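Local coordinates for 15-O-acetyltransferase (Fusarium sporotrichioides, PDB 3FOT), which acetylates the 15-hydroxyl group of trichothecene intermediates such as 15-deacetylcalonectrin, a step in the biosynthesis of T-2 toxin, at residues A[11-19]-A[28-36]; A[78-89]-A[197-208]. One frame throughout, in Å; residues are numbered along the deposited sequence.

Contact 1. Residues A[11-19]-A[28-36]; sequences PLVPALYRW and QVQRRCVGA. With SO4 (sulfate ion), chain H.
The oxygen of water 2 is gripped three times and joins 11-19 to 28-36: it donates to Y17 O and to R32 O, the latter at 2.5 Å, and accepts from R31 NH2 (2.7 Å), lying in the plane of that guanidinium. Water 1 likewise links L16 O, R18 O and R32 N. R31 CG sits between its backbone N and carbonyl carbon (chi1 70°), and from there the extended chain runs over one face of W19, with CD 3.6 Å from the centroid of the six-membered ring. The ring and guanidinium planes stand nearly perpendicular (89°), so the arginine offers its edge, NE lying 3.4 Å from W19 CZ2, while its far end forms a salt bridge with E37. Strand 28-32 lies between strands 20-21 and 105-109 of a small antiparallel sheet. Beyond it, L12 and Y17 touch helix 406-423, and the V34 side chain is about 8 Å from that of H414, which binds 15-deacetylcalonectrin. The Y17 ring is sandwiched: L16 CB covers one face, and V34 CG2 meets the other in a CH-pi contact 3.7 Å from the centroid. R18 holds a sulfate ion, probably from the crystallisation liquor, with NH1 and NH2, and its NE pairs with D235.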
loop_
_atom_site.group_PDB
_atom_site.type_symbol
_atom_site.label_atom_id
_atom_site.label_comp_id
_atom_site.label_asym_id
_atom_site.label_seq_id
_atom_site.Cartn_x
_atom_site.Cartn_y
_atom_site.Cartn_z
ATOM N N PRO A 11 21.628 12.309 11.128
ATOM C CA PRO A 11 20.387 12.727 11.807
ATOM C C PRO A 11 19.334 13.364 10.883
ATOM O O PRO A 11 19.629 13.663 9.724
ATOM C CB PRO A 11 20.886 13.781 12.809
ATOM C CG PRO A 11 22.089 14.393 12.128
ATOM C CD PRO A 11 22.711 13.304 11.280
ATOM N N LEU A 12 18.119 13.551 11.403
ATOM C CA LEU A 12 17.164 14.516 10.842
ATOM C C LEU A 12 17.360 15.808 11.621
ATOM O O LEU A 12 17.433 15.730 12.849
ATOM C CB LEU A 12 15.716 14.078 11.075
ATOM C CG LEU A 12 15.208 12.651 10.923
ATOM C CD1 LEU A 12 13.954 12.479 11.755
ATOM C CD2 LEU A 12 14.958 12.332 9.465
ATOM N N VAL A 13 17.399 17.000 11.006
ATOM C CA VAL A 13 17.249 17.316 9.570
ATOM C C VAL A 13 15.927 18.002 9.142
ATOM O O VAL A 13 15.745 18.259 7.958
ATOM C CB VAL A 13 17.535 16.110 8.698
ATOM N N PRO A 14 15.038 18.367 10.091
ATOM C CA PRO A 14 13.670 18.744 9.687
ATOM C C PRO A 14 13.590 19.806 8.590
ATOM O O PRO A 14 12.787 19.673 7.665
ATOM C CB PRO A 14 13.058 19.300 10.978
ATOM C CG PRO A 14 13.830 18.677 12.055
ATOM C CD PRO A 14 15.223 18.513 11.545
ATOM N N ALA A 15 14.411 20.853 8.703
ATOM C CA ALA A 15 14.411 21.966 7.754
ATOM C C ALA A 15 14.549 21.475 6.325
ATOM O O ALA A 15 13.851 21.960 5.424
ATOM C CB ALA A 15 15.536 22.954 8.089
ATOM N N LEU A 16 15.434 20.492 6.139
ATOM C CA LEU A 16 15.701 19.878 4.839
ATOM C C LEU A 16 14.472 19.416 4.054
ATOM O O LEU A 16 14.536 19.320 2.841
ATOM C CB LEU A 16 16.624 18.672 5.013
ATOM C CG LEU A 16 18.035 18.701 4.443
ATOM C CD1 LEU A 16 18.791 19.930 4.937
ATOM C CD2 LEU A 16 18.753 17.414 4.852
ATOM N N TYR A 17 13.374 19.126 4.756
ATOM C CA TYR A 17 12.195 18.459 4.168
ATOM C C TYR A 17 10.903 19.267 4.112
ATOM O O TYR A 17 9.826 18.705 3.901
ATOM C CB TYR A 17 11.904 17.165 4.952
ATOM C CG TYR A 17 13.130 16.392 5.320
ATOM C CD1 TYR A 17 13.925 15.803 4.336
ATOM C CD2 TYR A 17 13.505 16.243 6.657
ATOM C CE1 TYR A 17 15.050 15.083 4.671
ATOM C CE2 TYR A 17 14.627 15.537 6.994
ATOM C CZ TYR A 17 15.393 14.963 6.002
ATOM O OH TYR A 17 16.511 14.257 6.325
ATOM N N ARG A 18 10.985 20.579 4.310
ATOM C CA ARG A 18 9.780 21.390 4.318
ATOM C C ARG A 18 9.411 21.836 2.918
ATOM O O ARG A 18 10.246 21.830 2.032
ATOM C CB ARG A 18 9.975 22.611 5.224
ATOM C CG ARG A 18 10.047 22.213 6.672
ATOM C CD ARG A 18 10.419 23.364 7.590
ATOM N NE ARG A 18 10.476 22.847 8.947
ATOM C CZ ARG A 18 11.351 23.216 9.868
ATOM N NH1 ARG A 18 12.275 24.126 9.586
ATOM N NH2 ARG A 18 11.302 22.664 11.066
ATOM N N TRP A 19 8.152 22.199 2.720
ATOM C CA TRP A 19 7.736 22.744 1.433
ATOM C C TRP A 19 8.409 24.109 1.233
ATOM O O TRP A 19 8.525 24.879 2.179
ATOM C CB TRP A 19 6.231 22.909 1.397
ATOM C CG TRP A 19 5.418 21.620 1.295
ATOM C CD1 TRP A 19 4.599 21.099 2.245
ATOM C CD2 TRP A 19 5.334 20.736 0.163
ATOM N NE1 TRP A 19 3.999 19.946 1.783
ATOM C CE2 TRP A 19 4.435 19.696 0.511
ATOM C CE3 TRP A 19 5.934 20.715 -1.100
ATOM C CZ2 TRP A 19 4.113 18.650 -0.369
ATOM C CZ3 TRP A 19 5.593 19.676 -1.994
ATOM C CH2 TRP A 19 4.699 18.659 -1.611
ATOM N N GLN A 28 4.098 27.233 -7.307
ATOM C CA GLN A 28 4.879 25.987 -7.295
ATOM C C GLN A 28 5.662 25.838 -5.987
ATOM O O GLN A 28 6.344 26.769 -5.554
ATOM C CB GLN A 28 5.857 25.916 -8.478
ATOM C CG GLN A 28 6.505 24.530 -8.647
ATOM C CD GLN A 28 7.474 24.453 -9.837
ATOM O OE1 GLN A 28 8.622 24.870 -9.733
ATOM N NE2 GLN A 28 7.017 23.885 -10.951
ATOM N N VAL A 29 5.549 24.662 -5.365
ATOM C CA VAL A 29 6.295 24.358 -4.130
ATOM C C VAL A 29 7.007 23.022 -4.338
ATOM O O VAL A 29 6.551 22.189 -5.137
ATOM C CB VAL A 29 5.404 24.308 -2.851
ATOM C CG1 VAL A 29 4.951 25.715 -2.434
ATOM C CG2 VAL A 29 4.174 23.382 -3.029
ATOM N N GLN A 30 8.129 22.828 -3.649
ATOM C CA GLN A 30 8.833 21.575 -3.722
ATOM C C GLN A 30 9.371 21.172 -2.354
ATOM O O GLN A 30 9.554 22.021 -1.465
ATOM C CB GLN A 30 9.953 21.614 -4.766
ATOM C CG GLN A 30 11.164 22.455 -4.384
ATOM C CD GLN A 30 12.223 22.500 -5.493
ATOM O OE1 GLN A 30 11.969 22.142 -6.643
ATOM N NE2 GLN A 30 13.407 22.957 -5.136
ATOM N N ARG A 31 9.603 19.879 -2.183
ATOM C CA ARG A 31 10.305 19.409 -0.982
ATOM C C ARG A 31 11.173 18.201 -1.268
ATOM O O ARG A 31 10.851 17.369 -2.146
ATOM C CB ARG A 31 9.334 19.123 0.170
ATOM C CG ARG A 31 8.457 17.908 -0.054
ATOM C CD ARG A 31 7.460 17.729 1.106
ATOM N NE ARG A 31 6.529 16.629 0.812
ATOM C CZ ARG A 31 6.795 15.338 1.032
ATOM N NH1 ARG A 31 5.880 14.418 0.731
ATOM N NH2 ARG A 31 7.983 14.964 1.525
ATOM N N ARG A 32 12.283 18.105 -0.530
ATOM C CA ARG A 32 13.106 16.901 -0.555
ATOM C C ARG A 32 12.357 15.797 0.188
ATOM O O ARG A 32 11.892 15.996 1.308
ATOM C CB ARG A 32 14.478 17.156 0.073
ATOM C CG ARG A 32 15.418 15.960 0.017
ATOM C CD ARG A 32 15.962 15.688 -1.378
ATOM N NE ARG A 32 16.610 16.872 -1.957
ATOM C CZ ARG A 32 17.339 16.868 -3.068
ATOM N NH1 ARG A 32 17.528 15.749 -3.770
ATOM N NH2 ARG A 32 17.885 18.003 -3.481
ATOM N N CYS A 33 12.223 14.632 -0.444
ATOM C CA CYS A 33 11.467 13.556 0.176
ATOM C C CYS A 33 12.258 12.965 1.354
ATOM O O CYS A 33 13.472 13.234 1.493
ATOM C CB CYS A 33 11.073 12.496 -0.869
ATOM S SG CYS A 33 12.315 11.246 -1.196
ATOM N N VAL A 34 11.566 12.196 2.208
ATOM C CA VAL A 34 12.138 11.776 3.503
ATOM C C VAL A 34 11.662 10.383 3.877
ATOM O O VAL A 34 10.547 9.989 3.525
ATOM C CB VAL A 34 11.808 12.801 4.643
ATOM C CG1 VAL A 34 10.290 12.928 4.907
ATOM C CG2 VAL A 34 12.553 12.435 5.961
ATOM N N GLY A 35 12.531 9.623 4.544
ATOM C CA GLY A 35 12.126 8.344 5.096
ATOM C C GLY A 35 11.757 7.371 4.001
ATOM O O GLY A 35 12.485 7.226 3.020
ATOM N N ALA A 36 10.635 6.673 4.191
ATOM C CA ALA A 36 10.217 5.640 3.228
ATOM C C ALA A 36 10.032 6.195 1.817
ATOM O O ALA A 36 10.188 5.455 0.820
ATOM C CB ALA A 36 8.958 4.944 3.698
HETATM S S SO4 H . 14.236 24.129 12.225
HETATM O O1 SO4 H . 13.345 23.006 12.532
HETATM O O2 SO4 H . 14.472 24.242 10.778
HETATM O O3 SO4 H . 13.664 25.400 12.694
HETATM O O4 SO4 H . 15.528 23.892 12.887
HETATM O O HOH W 1 12.646 20.248 1.233
HETATM O O HOH W 2 9.950 16.197 2.807
#

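Contact 2. Residues A[78-89]-A[197-208]; sequences FELALLDARFEH and FVGDLFRLVGSY
L204 is a knob in the hole formed by A81, D84, A85 and E88, where helices 78-88 and 197-205 approach to 8.4 Å between segment axes at an angle of 122°. Small A81 lets the backbones close in, its CB reaching V205 N at 3.6 Å. L201 CD2 and F197 CZ fill in around A85, whose CB lies 3.5 Å from F197 CZ; L82 CD1 lies at that ring's edge. Two CH-pi contacts add to this toward the start of 78-88: V205 CG2 stands squarely over the F78 ring, and L80 CB over that of Y208, 3.6 Å from its centroid. Among the polar links, Y208 OH donates to D84 OD2 (2.5 Å) on the syn side of the carboxylate, and a water joins the same oxygen to L204 O and S207 OG. R203 grips E88 end-on, NH1 to OE1 at 2.8 Å and NH2 to OE2 at 3.0 Å, the flat groups nearly coplanar (10°). The bend at chi3 (54°) also brings NH1 to D200 OD1, met from above its carboxylate plane, a network that probably offsets the closeness of the two acids. D200 OD2 is hydrogen-bonded to Y354 OH. Helix 114-124 packs on L82, while strands 177-184 and 449-452 receive F202.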
loop_
_atom_site.group_PDB
_atom_site.type_symbol
_atom_site.label_atom_id
_atom_site.label_comp_id
_atom_site.label_asym_id
_atom_site.label_seq_id
_atom_site.Cartn_x
_atom_site.Cartn_y
_atom_site.Cartn_z
ATOM N N PHE A 78 -15.747 10.796 -13.444
ATOM C CA PHE A 78 -14.508 10.620 -12.656
ATOM C C PHE A 78 -13.500 11.732 -12.922
ATOM O O PHE A 78 -12.672 12.049 -12.078
ATOM C CB PHE A 78 -13.905 9.241 -12.901
ATOM C CG PHE A 78 -14.443 8.203 -11.968
ATOM C CD1 PHE A 78 -14.033 8.168 -10.630
ATOM C CD2 PHE A 78 -15.383 7.293 -12.398
ATOM C CE1 PHE A 78 -14.564 7.206 -9.749
ATOM C CE2 PHE A 78 -15.925 6.336 -11.539
ATOM C CZ PHE A 78 -15.512 6.280 -10.222
ATOM N N GLU A 79 -13.566 12.334 -14.100
ATOM C CA GLU A 79 -12.730 13.510 -14.369
ATOM C C GLU A 79 -13.145 14.650 -13.438
ATOM O O GLU A 79 -12.303 15.328 -12.837
ATOM C CB GLU A 79 -12.863 13.938 -15.830
ATOM C CG GLU A 79 -12.123 13.029 -16.820
ATOM C CD GLU A 79 -12.513 13.385 -18.247
ATOM O OE1 GLU A 79 -13.201 14.409 -18.430
ATOM O OE2 GLU A 79 -12.140 12.661 -19.186
ATOM N N LEU A 80 -14.451 14.850 -13.317
ATOM C CA LEU A 80 -15.019 15.874 -12.428
ATOM C C LEU A 80 -14.658 15.594 -10.954
ATOM O O LEU A 80 -14.189 16.481 -10.245
ATOM C CB LEU A 80 -16.535 15.954 -12.638
ATOM C CG LEU A 80 -16.926 16.532 -14.008
ATOM C CD1 LEU A 80 -18.415 16.323 -14.248
ATOM C CD2 LEU A 80 -16.578 18.010 -14.095
ATOM N N ALA A 81 -14.849 14.352 -10.517
ATOM C CA ALA A 81 -14.454 13.913 -9.199
ATOM C C ALA A 81 -12.960 14.118 -8.945
ATOM O O ALA A 81 -12.569 14.516 -7.852
ATOM C CB ALA A 81 -14.840 12.429 -8.998
ATOM N N LEU A 82 -12.125 13.818 -9.933
ATOM C CA LEU A 82 -10.673 13.910 -9.748
ATOM C C LEU A 82 -10.236 15.369 -9.562
ATOM O O LEU A 82 -9.323 15.695 -8.771
ATOM C CB LEU A 82 -9.955 13.299 -10.949
ATOM C CG LEU A 82 -8.430 13.293 -10.888
ATOM C CD1 LEU A 82 -7.870 12.555 -9.642
ATOM C CD2 LEU A 82 -7.911 12.642 -12.163
ATOM N N LEU A 83 -10.901 16.260 -10.280
ATOM C CA LEU A 83 -10.654 17.700 -10.073
ATOM C C LEU A 83 -10.998 18.148 -8.650
ATOM O O LEU A 83 -10.195 18.852 -8.008
ATOM C CB LEU A 83 -11.407 18.545 -11.111
ATOM C CG LEU A 83 -10.888 18.427 -12.544
ATOM C CD1 LEU A 83 -11.923 18.929 -13.539
ATOM C CD2 LEU A 83 -9.541 19.170 -12.693
ATOM N N ASP A 84 -12.166 17.745 -8.139
ATOM C CA ASP A 84 -12.540 18.050 -6.769
ATOM C C ASP A 84 -11.510 17.456 -5.817
ATOM O O ASP A 84 -11.131 18.086 -4.834
ATOM C CB ASP A 84 -13.919 17.461 -6.420
ATOM C CG ASP A 84 -15.053 18.130 -7.167
ATOM O OD1 ASP A 84 -14.847 19.268 -7.687
ATOM O OD2 ASP A 84 -16.149 17.503 -7.214
ATOM N N ALA A 85 -11.067 16.231 -6.124
ATOM C CA ALA A 85 -10.161 15.504 -5.243
ATOM C C ALA A 85 -8.784 16.170 -5.223
ATOM O O ALA A 85 -8.125 16.194 -4.183
ATOM C CB ALA A 85 -10.057 14.061 -5.661
ATOM N N ARG A 86 -8.371 16.721 -6.362
ATOM C CA ARG A 86 -7.093 17.425 -6.474
ATOM C C ARG A 86 -7.116 18.639 -5.559
ATOM O O ARG A 86 -6.128 18.936 -4.890
ATOM C CB ARG A 86 -6.806 17.869 -7.916
ATOM C CG ARG A 86 -5.465 18.659 -7.998
ATOM C CD ARG A 86 -5.032 18.919 -9.401
ATOM N NE ARG A 86 -3.796 19.700 -9.459
ATOM C CZ ARG A 86 -3.018 19.809 -10.531
ATOM N NH1 ARG A 86 -3.305 19.160 -11.660
ATOM N NH2 ARG A 86 -1.914 20.568 -10.465
ATOM N N PHE A 87 -8.258 19.328 -5.528
ATOM C CA PHE A 87 -8.440 20.444 -4.607
ATOM C C PHE A 87 -8.337 20.037 -3.142
ATOM O O PHE A 87 -7.634 20.677 -2.372
ATOM C CB PHE A 87 -9.747 21.198 -4.865
ATOM C CG PHE A 87 -9.780 22.529 -4.196
ATOM C CD1 PHE A 87 -9.222 23.637 -4.832
ATOM C CD2 PHE A 87 -10.293 22.664 -2.902
ATOM C CE1 PHE A 87 -9.211 24.890 -4.194
ATOM C CE2 PHE A 87 -10.275 23.920 -2.256
ATOM C CZ PHE A 87 -9.737 25.017 -2.925
ATOM N N GLU A 88 -9.002 18.941 -2.768
ATOM C CA GLU A 88 -8.941 18.437 -1.403
ATOM C C GLU A 88 -7.558 17.898 -1.026
ATOM O O GLU A 88 -7.074 18.132 0.100
ATOM C CB GLU A 88 -9.948 17.308 -1.226
ATOM C CG GLU A 88 -11.418 17.730 -1.338
ATOM C CD GLU A 88 -12.360 16.646 -0.816
ATOM O OE1 GLU A 88 -11.882 15.579 -0.363
ATOM O OE2 GLU A 88 -13.587 16.878 -0.808
ATOM N N HIS A 89 -6.957 17.149 -1.949
ATOM C CA HIS A 89 -5.732 16.375 -1.688
ATOM C C HIS A 89 -4.806 16.404 -2.905
ATOM O O HIS A 89 -4.792 15.490 -3.725
ATOM C CB HIS A 89 -6.083 14.955 -1.234
ATOM C CG HIS A 89 -6.941 14.950 -0.010
ATOM N ND1 HIS A 89 -6.507 15.475 1.187
ATOM C CD2 HIS A 89 -8.221 14.563 0.188
ATOM C CE1 HIS A 89 -7.473 15.384 2.082
ATOM N NE2 HIS A 89 -8.523 14.832 1.501
ATOM N N PHE A 197 -7.687 8.083 -0.731
ATOM C CA PHE A 197 -7.966 8.881 -1.920
ATOM C C PHE A 197 -8.964 8.178 -2.866
ATOM O O PHE A 197 -9.846 8.829 -3.433
ATOM C CB PHE A 197 -6.658 9.229 -2.646
ATOM C CG PHE A 197 -6.849 10.239 -3.735
ATOM C CD1 PHE A 197 -6.865 11.607 -3.446
ATOM C CD2 PHE A 197 -7.024 9.817 -5.053
ATOM C CE1 PHE A 197 -7.064 12.558 -4.469
ATOM C CE2 PHE A 197 -7.183 10.735 -6.076
ATOM C CZ PHE A 197 -7.201 12.115 -5.792
ATOM N N VAL A 198 -8.853 6.861 -3.005
ATOM C CA VAL A 198 -9.860 6.073 -3.761
ATOM C C VAL A 198 -11.252 6.311 -3.116
ATOM O O VAL A 198 -12.238 6.581 -3.810
ATOM C CB VAL A 198 -9.499 4.583 -3.768
ATOM C CG1 VAL A 198 -10.644 3.731 -4.322
ATOM C CG2 VAL A 198 -8.215 4.367 -4.612
ATOM N N GLY A 199 -11.302 6.230 -1.788
ATOM C CA GLY A 199 -12.560 6.479 -1.050
ATOM C C GLY A 199 -13.132 7.852 -1.364
ATOM O O GLY A 199 -14.365 8.023 -1.556
ATOM N N ASP A 200 -12.249 8.843 -1.383
ATOM C CA ASP A 200 -12.640 10.231 -1.699
ATOM C C ASP A 200 -13.242 10.330 -3.093
ATOM O O ASP A 200 -14.258 10.976 -3.283
ATOM C CB ASP A 200 -11.424 11.168 -1.599
ATOM C CG ASP A 200 -10.904 11.310 -0.166
ATOM O OD1 ASP A 200 -11.677 11.107 0.793
ATOM O OD2 ASP A 200 -9.711 11.600 0.002
ATOM N N LEU A 201 -12.588 9.710 -4.086
ATOM C CA LEU A 201 -13.131 9.680 -5.450
ATOM C C LEU A 201 -14.513 9.039 -5.491
ATOM O O LEU A 201 -15.402 9.530 -6.189
ATOM C CB LEU A 201 -12.181 8.927 -6.401
ATOM C CG LEU A 201 -10.860 9.650 -6.708
ATOM C CD1 LEU A 201 -9.959 8.715 -7.528
ATOM C CD2 LEU A 201 -11.131 10.980 -7.476
ATOM N N PHE A 202 -14.700 7.943 -4.759
ATOM C CA PHE A 202 -16.017 7.267 -4.740
ATOM C C PHE A 202 -17.093 8.136 -4.091
ATOM O O PHE A 202 -18.259 8.115 -4.529
ATOM C CB PHE A 202 -15.943 5.876 -4.074
ATOM C CG PHE A 202 -15.233 4.829 -4.901
ATOM C CD1 PHE A 202 -14.762 5.099 -6.203
ATOM C CD2 PHE A 202 -15.069 3.538 -4.391
ATOM C CE1 PHE A 202 -14.123 4.096 -6.971
ATOM C CE2 PHE A 202 -14.419 2.541 -5.155
ATOM C CZ PHE A 202 -13.967 2.821 -6.442
ATOM N N ARG A 203 -16.713 8.915 -3.083
ATOM C CA ARG A 203 -17.627 9.915 -2.520
ATOM C C ARG A 203 -17.926 11.029 -3.541
ATOM O O ARG A 203 -19.079 11.299 -3.868
ATOM C CB ARG A 203 -17.024 10.517 -1.257
ATOM C CG ARG A 203 -17.660 11.858 -0.858
ATOM C CD ARG A 203 -17.046 12.315 0.460
ATOM N NE ARG A 203 -15.570 12.387 0.504
ATOM C CZ ARG A 203 -14.841 13.464 0.208
ATOM N NH1 ARG A 203 -13.517 13.416 0.330
ATOM N NH2 ARG A 203 -15.423 14.609 -0.190
ATOM N N LEU A 204 -16.874 11.639 -4.057
ATOM C CA LEU A 204 -16.974 12.828 -4.927
ATOM C C LEU A 204 -17.695 12.547 -6.228
ATOM O O LEU A 204 -18.477 13.381 -6.706
ATOM C CB LEU A 204 -15.591 13.428 -5.174
ATOM C CG LEU A 204 -14.941 14.056 -3.933
ATOM C CD1 LEU A 204 -13.449 14.226 -4.144
ATOM C CD2 LEU A 204 -15.635 15.414 -3.579
ATOM N N VAL A 205 -17.500 11.358 -6.794
ATOM C CA VAL A 205 -18.133 11.076 -8.094
ATOM C C VAL A 205 -19.677 11.058 -7.958
ATOM O O VAL A 205 -20.399 11.310 -8.938
ATOM C CB VAL A 205 -17.548 9.792 -8.732
ATOM C CG1 VAL A 205 -18.128 8.567 -8.019
ATOM C CG2 VAL A 205 -17.815 9.766 -10.251
ATOM N N GLY A 206 -20.165 10.799 -6.738
ATOM C CA GLY A 206 -21.614 10.755 -6.454
ATOM C C GLY A 206 -22.332 12.066 -6.740
ATOM O O GLY A 206 -23.560 12.087 -6.928
ATOM N N SER A 207 -21.573 13.163 -6.732
ATOM C CA SER A 207 -22.107 14.498 -7.012
ATOM C C SER A 207 -22.460 14.691 -8.483
ATOM O O SER A 207 -23.147 15.645 -8.821
ATOM C CB SER A 207 -21.102 15.575 -6.589
ATOM O OG SER A 207 -20.943 15.568 -5.188
ATOM N N TYR A 208 -22.010 13.780 -9.353
ATOM C CA TYR A 208 -22.081 14.000 -10.802
ATOM C C TYR A 208 -22.891 12.953 -11.533
ATOM O O TYR A 208 -23.068 13.038 -12.749
ATOM C CB TYR A 208 -20.666 14.077 -11.405
ATOM C CG TYR A 208 -19.870 15.178 -10.782
ATOM C CD1 TYR A 208 -20.171 16.507 -11.059
ATOM C CD2 TYR A 208 -18.854 14.904 -9.843
ATOM C CE1 TYR A 208 -19.468 17.541 -10.475
ATOM C CE2 TYR A 208 -18.160 15.933 -9.237
ATOM C CZ TYR A 208 -18.471 17.257 -9.558
ATOM O OH TYR A 208 -17.794 18.310 -8.977
HETATM O O HOH W 3 -18.032 16.168 -5.708
#

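Overall arrangement
From the N terminus, the chain of this BAHD-superfamily enzyme first closes contact 1, a short-range loop in which 11-19 folds back beside 28-36 with only eight residues between. It then passes through strand 53-61 into helix 71-88, where contact 2 opens; this closes only after 107 intervening residues that include three strands of the six-stranded mixed sheet and helix 114-124. The two are in series, neither nested nor crossed, with centres about 28 Å apart and nearest atoms about 9 Å apart. Contact 1 ties the N-terminal loop to the small antiparallel sheet, close to helix 406-423 and its substrate-binding H414; contact 2 pairs two helices beside the mixed sheet, away from that site.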